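Local coordinates for AT5G66160 protein (Arabidopsis thaliana, PDB 7BVW), which probably serves as a sorting receptor for proteins bound for the storage vacuole, its RING-H2 domain, the part in this model, functioning as an E3 ligase, at residues 42-45 against 51-54; 15-18 against 22-25; 31-36 against 68-73. All blocks are in the same frame, centred on the assembly; numbering follows the deposited sequence.

Contact 1 (42-45 against 51-54); sequences ESLR and HAFH. With ZN (zinc ion), chain D; ZN (zinc ion), chain C.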
ATOM      1  N   GLU A  42       2.327 -10.821   8.413  1.00 22.43           N
ATOM      2  CA  GLU A  42       1.413  -9.724   8.149  1.00 20.40           C
ATOM      3  C   GLU A  42       1.104  -9.622   6.659  1.00 20.49           C
ATOM      4  O   GLU A  42       1.856 -10.093   5.801  1.00 20.77           O
ATOM      5  CB  GLU A  42       1.996  -8.407   8.652  1.00 18.10           C
ATOM      6  CG  GLU A  42       2.012  -8.274  10.158  1.00 23.62           C
ATOM      7  CD  GLU A  42       2.584  -6.949  10.608  1.00 28.20           C
ATOM      8  OE1 GLU A  42       3.316  -6.320   9.816  1.00 29.66           O
ATOM      9  OE2 GLU A  42       2.294  -6.539  11.750  1.00 30.61           O
ATOM     10  N   SER A  43      -0.024  -8.986   6.360  1.00 16.48           N
ATOM     11  CA  SER A  43      -0.481  -8.787   4.991  1.00 20.41           C
ATOM     12  C   SER A  43      -0.076  -7.401   4.510  1.00 20.44           C
ATOM     13  O   SER A  43      -0.342  -6.402   5.186  1.00 19.68           O
ATOM     14  CB  SER A  43      -1.999  -8.954   4.891  1.00 24.67           C
ATOM     15  OG  SER A  43      -2.382 -10.305   5.099  1.00 28.31           O
ATOM     16  N   LEU A  44       0.567  -7.346   3.349  1.00 14.51           N
ATOM     17  CA  LEU A  44       1.033  -6.099   2.768  1.00 17.94           C
ATOM     18  C   LEU A  44       0.423  -5.903   1.386  1.00 19.02           C
ATOM     19  O   LEU A  44      -0.062  -6.847   0.756  1.00 19.92           O
ATOM     20  CB  LEU A  44       2.564  -6.065   2.659  1.00 17.01           C
ATOM     21  CG  LEU A  44       3.382  -5.580   3.860  1.00 19.69           C
ATOM     22  CD1 LEU A  44       3.261  -6.518   5.046  1.00 21.93           C
ATOM     23  CD2 LEU A  44       4.832  -5.424   3.447  1.00 18.57           C
ATOM     24  N   ARG A  45       0.458  -4.659   0.917  1.00 13.90           N
ATOM     25  CA  ARG A  45       0.062  -4.324  -0.441  1.00 17.27           C
ATOM     26  C   ARG A  45       1.174  -3.541  -1.119  1.00 17.98           C
ATOM     27  O   ARG A  45       1.965  -2.857  -0.462  1.00 16.72           O
ATOM     28  CB  ARG A  45      -1.232  -3.502  -0.477  1.00 19.24           C
ATOM     29  CG  ARG A  45      -2.506  -4.324  -0.561  1.00 22.42           C
ATOM     30  CD  ARG A  45      -3.610  -3.534  -1.250  1.00 21.46           C
ATOM     31  NE  ARG A  45      -4.937  -3.843  -0.722  1.00 21.97           N
ATOM     32  CZ  ARG A  45      -5.641  -4.924  -1.043  1.00 23.95           C
ATOM     33  NH1 ARG A  45      -5.142  -5.816  -1.887  1.00 22.47           N
ATOM     34  NH2 ARG A  45      -6.841  -5.117  -0.510  1.00 22.12           N
ATOM     35  N   HIS A  51       6.383   1.133  -3.649  1.00 22.29           N
ATOM     36  CA  HIS A  51       6.337   1.250  -2.196  1.00 19.68           C
ATOM     37  C   HIS A  51       5.262   0.327  -1.641  1.00 19.48           C
ATOM     38  O   HIS A  51       4.152   0.258  -2.180  1.00 18.45           O
ATOM     39  CB  HIS A  51       6.058   2.690  -1.759  1.00 19.75           C
ATOM     40  CG  HIS A  51       7.137   3.655  -2.138  1.00 19.58           C
ATOM     41  ND1 HIS A  51       6.930   4.690  -3.024  1.00 19.65           N
ATOM     42  CD2 HIS A  51       8.433   3.742  -1.756  1.00 20.16           C
ATOM     43  CE1 HIS A  51       8.049   5.376  -3.168  1.00 22.53           C
ATOM     44  NE2 HIS A  51       8.977   4.821  -2.409  1.00 22.59           N
ATOM     45  N   ALA A  52       5.595  -0.377  -0.563  1.00 18.67           N
ATOM     46  CA  ALA A  52       4.689  -1.330   0.055  1.00 18.12           C
ATOM     47  C   ALA A  52       4.270  -0.850   1.439  1.00 15.77           C
ATOM     48  O   ALA A  52       4.983  -0.096   2.106  1.00 16.62           O
ATOM     49  CB  ALA A  52       5.331  -2.717   0.151  1.00 16.05           C
ATOM     50  N   PHE A  53       3.089  -1.299   1.859  1.00 17.01           N
ATOM     51  CA  PHE A  53       2.532  -0.905   3.143  1.00 14.80           C
ATOM     52  C   PHE A  53       1.763  -2.076   3.731  1.00 16.59           C
ATOM     53  O   PHE A  53       1.486  -3.065   3.050  1.00 14.98           O
ATOM     54  CB  PHE A  53       1.592   0.302   3.015  1.00 13.48           C
ATOM     55  CG  PHE A  53       2.180   1.463   2.264  1.00 15.12           C
ATOM     56  CD1 PHE A  53       2.094   1.531   0.883  1.00 15.28           C
ATOM     57  CD2 PHE A  53       2.797   2.499   2.943  1.00 14.72           C
ATOM     58  CE1 PHE A  53       2.630   2.601   0.193  1.00 16.61           C
ATOM     59  CE2 PHE A  53       3.332   3.571   2.255  1.00 16.15           C
ATOM     60  CZ  PHE A  53       3.248   3.624   0.878  1.00 15.61           C
ATOM     61  N   HIS A  54       1.416  -1.950   5.010  1.00 14.02           N
ATOM     62  CA  HIS A  54       0.362  -2.778   5.577  1.00 15.04           C
ATOM     63  C   HIS A  54      -0.882  -2.664   4.707  1.00 13.62           C
ATOM     64  O   HIS A  54      -1.269  -1.564   4.302  1.00 12.65           O
ATOM     65  CB  HIS A  54       0.048  -2.337   7.013  1.00 14.95           C
ATOM     66  CG  HIS A  54       1.013  -2.850   8.037  1.00 14.52           C
ATOM     67  ND1 HIS A  54       1.472  -2.074   9.079  1.00 15.03           N
ATOM     68  CD2 HIS A  54       1.586  -4.066   8.190  1.00 14.39           C
ATOM     69  CE1 HIS A  54       2.297  -2.788   9.825  1.00 16.59           C
ATOM     70  NE2 HIS A  54       2.384  -4.000   9.306  1.00 15.65           N
TER
HETATM   71 ZN    ZN D 402       5.304   5.635  -3.770  1.00 20.98          ZN
HETATM   72 ZN    ZN C 401       0.954   0.114   8.704  1.00 18.25          ZN

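Contact 2 (15-18 against 22-25); sequences PCFT and SAHH. With ZN (zinc ion), chain E.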
ATOM      1  N   PRO A  15      -2.033  -5.553  -5.905  1.00 18.99           N
ATOM      2  CA  PRO A  15      -1.309  -6.753  -5.472  1.00 18.26           C
ATOM      3  C   PRO A  15      -1.068  -6.747  -3.970  1.00 19.96           C
ATOM      4  O   PRO A  15      -0.767  -5.711  -3.371  1.00 16.64           O
ATOM      5  CB  PRO A  15       0.008  -6.673  -6.252  1.00 16.50           C
ATOM      6  CG  PRO A  15      -0.286  -5.776  -7.409  1.00 17.82           C
ATOM      7  CD  PRO A  15      -1.267  -4.773  -6.891  1.00 19.04           C
ATOM      8  N   CYS A  16      -1.207  -7.922  -3.362  1.00 22.77           N
ATOM      9  CA  CYS A  16      -0.985  -8.089  -1.935  1.00 23.59           C
ATOM     10  C   CYS A  16      -0.178  -9.356  -1.694  1.00 23.00           C
ATOM     11  O   CYS A  16      -0.236 -10.307  -2.478  1.00 23.38           O
ATOM     12  CB  CYS A  16      -2.308  -8.153  -1.157  1.00 25.32           C
ATOM     13  SG  CYS A  16      -3.289  -9.640  -1.451  1.00 30.22           S
ATOM     14  N   PHE A  17       0.570  -9.360  -0.594  1.00 20.21           N
ATOM     15  CA  PHE A  17       1.450 -10.472  -0.267  1.00 21.00           C
ATOM     16  C   PHE A  17       1.673 -10.502   1.238  1.00 22.53           C
ATOM     17  O   PHE A  17       1.358  -9.548   1.955  1.00 24.07           O
ATOM     18  CB  PHE A  17       2.777 -10.371  -1.030  1.00 19.61           C
ATOM     19  CG  PHE A  17       3.525  -9.087  -0.792  1.00 21.41           C
ATOM     20  CD1 PHE A  17       3.196  -7.933  -1.485  1.00 21.03           C
ATOM     21  CD2 PHE A  17       4.569  -9.042   0.115  1.00 22.43           C
ATOM     22  CE1 PHE A  17       3.886  -6.755  -1.269  1.00 22.73           C
ATOM     23  CE2 PHE A  17       5.264  -7.868   0.333  1.00 22.80           C
ATOM     24  CZ  PHE A  17       4.922  -6.723  -0.358  1.00 24.25           C
ATOM     25  N   THR A  18       2.220 -11.620   1.714  1.00 24.29           N
ATOM     26  CA  THR A  18       2.479 -11.835   3.131  1.00 27.68           C
ATOM     27  C   THR A  18       3.948 -11.566   3.439  1.00 25.29           C
ATOM     28  O   THR A  18       4.832 -11.945   2.665  1.00 22.39           O
ATOM     29  CB  THR A  18       2.108 -13.267   3.537  1.00 31.61           C
ATOM     30  OG1 THR A  18       0.706 -13.485   3.327  1.00 34.47           O
ATOM     31  CG2 THR A  18       2.435 -13.517   5.000  1.00 32.76           C
ATOM     32  N   SER A  22      10.889 -14.378   2.127  1.00 35.76           N
ATOM     33  CA  SER A  22      11.051 -13.991   0.730  1.00 37.56           C
ATOM     34  C   SER A  22      10.753 -12.510   0.530  1.00 36.12           C
ATOM     35  O   SER A  22      11.534 -11.790  -0.102  1.00 36.72           O
ATOM     36  CB  SER A  22      10.148 -14.853  -0.152  1.00 42.23           C
ATOM     37  OG  SER A  22      10.162 -14.402  -1.494  1.00 48.37           O
ATOM     38  N   ALA A  23       9.626 -12.035   1.062  1.00 32.58           N
ATOM     39  CA  ALA A  23       9.256 -10.635   0.892  1.00 28.27           C
ATOM     40  C   ALA A  23      10.064  -9.702   1.785  1.00 30.08           C
ATOM     41  O   ALA A  23      10.056  -8.488   1.548  1.00 30.41           O
ATOM     42  CB  ALA A  23       7.762 -10.450   1.169  1.00 25.55           C
ATOM     43  N   HIS A  24      10.779 -10.248   2.775  1.00 28.97           N
ATOM     44  CA  HIS A  24      11.409  -9.449   3.825  1.00 25.09           C
ATOM     45  C   HIS A  24      12.205  -8.276   3.259  1.00 25.57           C
ATOM     46  O   HIS A  24      11.956  -7.113   3.598  1.00 22.09           O
ATOM     47  CB  HIS A  24      12.314 -10.350   4.670  1.00 26.48           C
ATOM     48  CG  HIS A  24      12.950  -9.661   5.839  1.00 23.38           C
ATOM     49  ND1 HIS A  24      13.727 -10.329   6.761  1.00 25.71           N
ATOM     50  CD2 HIS A  24      12.926  -8.367   6.238  1.00 23.28           C
ATOM     51  CE1 HIS A  24      14.154  -9.477   7.676  1.00 25.39           C
ATOM     52  NE2 HIS A  24      13.686  -8.279   7.379  1.00 25.02           N
ATOM     53  N   HIS A  25      13.176  -8.566   2.399  1.00 28.54           N
ATOM     54  CA  HIS A  25      14.115  -7.557   1.931  1.00 32.48           C
ATOM     55  C   HIS A  25      13.723  -6.949   0.591  1.00 32.99           C
ATOM     56  O   HIS A  25      14.516  -6.206   0.005  1.00 34.43           O
ATOM     57  CB  HIS A  25      15.519  -8.156   1.862  1.00 34.69           C
ATOM     58  CG  HIS A  25      16.010  -8.668   3.181  1.00 36.55           C
ATOM     59  ND1 HIS A  25      16.346  -7.831   4.223  1.00 35.29           N
ATOM     60  CD2 HIS A  25      16.201  -9.929   3.633  1.00 36.74           C
ATOM     61  CE1 HIS A  25      16.735  -8.555   5.258  1.00 37.22           C
ATOM     62  NE2 HIS A  25      16.657  -9.831   4.927  1.00 37.95           N
TER
HETATM   63 ZN    ZN E 403      14.687  -6.775   8.537  0.50 28.88          ZN

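Contact 3 (31-36 against 68-73); sequences CAICLE and SCPVCK. With ZN (zinc ion), chain C; ZN (zinc ion), chain D.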
ATOM      1  N   CYS A  31       6.285   0.016   7.923  1.00 15.85           N
ATOM      2  CA  CYS A  31       5.180   0.667   7.229  1.00 16.38           C
ATOM      3  C   CYS A  31       5.208   2.162   7.530  1.00 19.96           C
ATOM      4  O   CYS A  31       5.156   2.566   8.695  1.00 21.70           O
ATOM      5  CB  CYS A  31       3.848   0.057   7.657  1.00 12.95           C
ATOM      6  SG  CYS A  31       2.409   0.860   6.931  1.00 14.16           S
ATOM      7  N   ALA A  32       5.282   2.983   6.478  1.00 20.47           N
ATOM      8  CA  ALA A  32       5.373   4.428   6.660  1.00 18.59           C
ATOM      9  C   ALA A  32       4.071   5.042   7.160  1.00 19.46           C
ATOM     10  O   ALA A  32       4.089   6.164   7.676  1.00 17.28           O
ATOM     11  CB  ALA A  32       5.786   5.097   5.348  1.00 16.33           C
ATOM     12  N   ILE A  33       2.949   4.336   7.023  1.00 20.92           N
ATOM     13  CA  ILE A  33       1.658   4.908   7.391  1.00 20.31           C
ATOM     14  C   ILE A  33       1.427   4.822   8.896  1.00 19.41           C
ATOM     15  O   ILE A  33       0.877   5.748   9.504  1.00 21.16           O
ATOM     16  CB  ILE A  33       0.536   4.215   6.594  1.00 16.55           C
ATOM     17  CG1 ILE A  33       0.688   4.517   5.100  1.00 15.35           C
ATOM     18  CG2 ILE A  33      -0.832   4.652   7.087  1.00 17.46           C
ATOM     19  CD1 ILE A  33      -0.425   3.956   4.243  1.00 14.37           C
ATOM     20  N   CYS A  34       1.845   3.723   9.525  1.00 18.85           N
ATOM     21  CA  CYS A  34       1.651   3.535  10.956  1.00 16.73           C
ATOM     22  C   CYS A  34       2.951   3.511  11.749  1.00 17.20           C
ATOM     23  O   CYS A  34       2.897   3.508  12.985  1.00 17.67           O
ATOM     24  CB  CYS A  34       0.873   2.237  11.225  1.00 17.91           C
ATOM     25  SG  CYS A  34       1.778   0.726  10.840  1.00 19.09           S
ATOM     26  N   LEU A  35       4.104   3.490  11.077  1.00 13.42           N
ATOM     27  CA  LEU A  35       5.448   3.527  11.658  1.00 15.54           C
ATOM     28  C   LEU A  35       5.818   2.253  12.406  1.00 18.69           C
ATOM     29  O   LEU A  35       6.870   2.212  13.056  1.00 18.13           O
ATOM     30  CB  LEU A  35       5.644   4.733  12.585  1.00 13.86           C
ATOM     31  CG  LEU A  35       5.421   6.119  11.978  1.00 15.30           C
ATOM     32  CD1 LEU A  35       5.978   7.195  12.911  1.00 13.31           C
ATOM     33  CD2 LEU A  35       6.039   6.227  10.588  1.00 15.08           C
ATOM     34  N   GLU A  36       5.001   1.207  12.326  1.00 20.24           N
ATOM     35  CA  GLU A  36       5.309  -0.060  12.972  1.00 22.03           C
ATOM     36  C   GLU A  36       6.143  -0.935  12.045  1.00 20.91           C
ATOM     37  O   GLU A  36       5.901  -0.986  10.836  1.00 20.76           O
ATOM     38  CB  GLU A  36       4.025  -0.794  13.364  1.00 23.96           C
ATOM     39  CG  GLU A  36       3.062   0.024  14.206  1.00 26.31           C
ATOM     40  CD  GLU A  36       3.538   0.202  15.636  1.00 27.58           C
ATOM     41  OE1 GLU A  36       4.485  -0.506  16.045  1.00 27.13           O
ATOM     42  OE2 GLU A  36       2.961   1.048  16.351  1.00 25.08           O
ATOM     43  N   SER A  68      -3.055   9.097  -3.899  1.00 23.60           N
ATOM     44  CA  SER A  68      -1.663   8.972  -4.300  1.00 23.49           C
ATOM     45  C   SER A  68      -0.909   8.200  -3.228  1.00 25.25           C
ATOM     46  O   SER A  68      -1.411   7.972  -2.126  1.00 26.54           O
ATOM     47  CB  SER A  68      -1.028  10.347  -4.531  1.00 24.90           C
ATOM     48  OG  SER A  68      -0.880  11.051  -3.310  1.00 26.93           O
ATOM     49  N   CYS A  69       0.312   7.806  -3.565  1.00 15.76           N
ATOM     50  CA  CYS A  69       1.166   7.132  -2.596  1.00 14.83           C
ATOM     51  C   CYS A  69       1.542   8.101  -1.478  1.00 14.54           C
ATOM     52  O   CYS A  69       2.020   9.203  -1.753  1.00 17.49           O
ATOM     53  CB  CYS A  69       2.426   6.606  -3.282  1.00 15.11           C
ATOM     54  SG  CYS A  69       3.677   5.989  -2.135  1.00 15.84           S
ATOM     55  N   PRO A  70       1.337   7.729  -0.204  1.00 15.71           N
ATOM     56  CA  PRO A  70       1.675   8.649   0.895  1.00 19.37           C
ATOM     57  C   PRO A  70       3.170   8.855   1.107  1.00 25.43           C
ATOM     58  O   PRO A  70       3.546   9.659   1.969  1.00 25.88           O
ATOM     59  CB  PRO A  70       1.034   7.973   2.116  1.00 20.78           C
ATOM     60  CG  PRO A  70       0.954   6.530   1.748  1.00 16.53           C
ATOM     61  CD  PRO A  70       0.701   6.493   0.272  1.00 16.82           C
ATOM     62  N   VAL A  71       4.036   8.174   0.354  1.00 26.01           N
ATOM     63  CA  VAL A  71       5.478   8.336   0.511  1.00 24.03           C
ATOM     64  C   VAL A  71       6.025   9.236  -0.589  1.00 21.64           C
ATOM     65  O   VAL A  71       6.674  10.249  -0.308  1.00 21.36           O
ATOM     66  CB  VAL A  71       6.194   6.974   0.510  1.00 24.49           C
ATOM     67  CG1 VAL A  71       7.703   7.174   0.546  1.00 24.44           C
ATOM     68  CG2 VAL A  71       5.729   6.134   1.691  1.00 21.08           C
ATOM     69  N   CYS A  72       5.768   8.876  -1.847  1.00 20.07           N
ATOM     70  CA  CYS A  72       6.319   9.600  -2.984  1.00 18.73           C
ATOM     71  C   CYS A  72       5.275  10.407  -3.748  1.00 19.17           C
ATOM     72  O   CYS A  72       5.628  11.069  -4.731  1.00 19.13           O
ATOM     73  CB  CYS A  72       7.019   8.629  -3.941  1.00 21.04           C
ATOM     74  SG  CYS A  72       5.908   7.581  -4.903  1.00 20.19           S
ATOM     75  N   LYS A  73       4.009  10.361  -3.327  1.00 17.13           N
ATOM     76  CA  LYS A  73       2.923  11.156  -3.904  1.00 18.53           C
ATOM     77  C   LYS A  73       2.659  10.826  -5.371  1.00 19.75           C
ATOM     78  O   LYS A  73       2.098  11.648  -6.104  1.00 21.41           O
ATOM     79  CB  LYS A  73       3.181  12.659  -3.732  1.00 18.70           C
ATOM     80  CG  LYS A  73       3.070  13.132  -2.285  1.00 19.66           C
TER
HETATM   81 ZN    ZN C 401       0.954   0.114   8.704  1.00 18.25          ZN
HETATM   82 ZN    ZN D 402       5.304   5.635  -3.770  1.00 20.98          ZN

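Contact 1 (42-45 against 51-54)
H54 reaches back across the hairpin to E42, and its ring does two jobs at once. Its CB lies close to the zinc ion of chain C, and with CG set beside the backbone N (chi1 -80°) the ring turns ND1 onto that metal at 2.3 Å. On the ring's other flank, CD2 passes CD1 of L44 at 4.3 Å. Beyond it NE2 donates to OE1 of E42 at 2.6 Å; the oxygen lies in the ring plane, whereas the N-H arrives from above the carboxylate, whose plane is turned 74° from the ring. E42 spans the distance with an extended chain, and OE1 takes a second bond from the backbone N of R39. From the second shell the carboxylate thus helps, together with the metal bond, to set the rotation of a zinc ligand, and would tend to make its imidazole more electron-rich. Replaced by an alanine, E42 would probably leave NE2 of H54 without its acceptor and the imidazole less firmly held in its orientation. Along the strands, R45 N bonds to F53 O at 2.9 Å and F53 N to R45 O at 3.0 Å. Strand 43-46 lies between 52-54 and 16-18 in the sheet; F53 packs on I58 of helix 55-65, R45 bridges to D59 of that helix, and L44 and A52 rest on F17.

Contact 2 (15-18 against 22-25)
The methyl group of A23 comes down obliquely on the ring of F17, neither squarely over the face nor at the edge. It meets the ring at the CD2-CE2 bond, with CB of A23 3.6 Å from CD2 of F17 and almost as near to CE2. The same methyl touches the backbone too: CB of A23 lies 3.6 Å from the carbonyl O of T18, so one small side chain sits against both an aromatic ring and the end of the strand. F17 is turned to receive it by its first torsion, which puts CG between the backbone N and the carbonyl carbon (chi1 57°) and brings CD2 and CE2 against the A23 methyl. The contact is small and lies at the surface, burying 83 Å² in all; with no hydrogen bond between the segments, it rests on van der Waals packing of that methyl. Beyond A23 the helix directs its next side chain the other way. H24 leads away from the strand, its CG anti to the backbone N (chi1 -176°), and NE2 binds the zinc ion of chain E at 2.1 Å. H25 lies over this imidazole: its CE1 is 3.6 Å above the H24 ring plane, over the centre, while CG of H24 in turn lies over the centre of the H25 ring. F19 meets H24 as well, with the ring planes about 55° apart, and E29 supplies a second ligand to the metal through OE1. F17 meanwhile packs on L44 and L46 of the adjacent strand 43-46. A short turn takes the outermost strand 16-18 into helix 21-27; that helix supplies H24 to a zinc site, shared with E29, additional to the two cross-braced sites that define a RING domain.

Contact 3 (31-36 against 68-73)
I33 and P70 meet where the two zinc-binding loops come together, and with A32 they account for most of the 110 Å² buried here. I33 does the reaching: its chain runs out extended (chi2 -176°) until CD1 lies 3.8 Å from CG of P70, the two side chains passing at a slant, with CG1 of I33 only slightly farther off. Next to them the methyl of A32 meets CG2 of V71, also at 3.8 Å. All four are apolar residues set between the cysteines of the two CxxC pairs. C31 and C34 hold the zinc ion of chain C, each through SG at 2.4 Å, while C69 and C72 hold that of chain D. In the 68-73 loop SG of C69 accepts from the N of V71 at 3.3 Å and from the N of C72. In RING E3 ligases such paired loops, with the central helix, generally form the groove that receives the E2 enzyme, and I33 and P70 are placed consistently with that. F53 of strand 52-54 packs against I33, P70 and V71, and helix 55-65 lies alongside, I58 touching I33 and P70 while W61 packs on P70.

How the contacts relate
From the N terminus, contact 2 comes first: 15-18 closes a short loop with 22-25 before the other two begin. Contact 3 then opens at 31-36 and is completed only by 68-73, so contact 1, the hairpin of 42-45 with 51-54, is nested inside it. Contacts 1 and 2 meet within the three-stranded sheet, where L44 N and F17 O form a probable hydrogen bond. Contacts 1 and 3 share two zinc ions: H54 joins C31, C34 and C57 on one, H51 joins C49, C69 and C72 on the other, the interleaved cross-brace of a RING domain. Contact 2 stays about 10 Å from contact 3 at the nearest atoms.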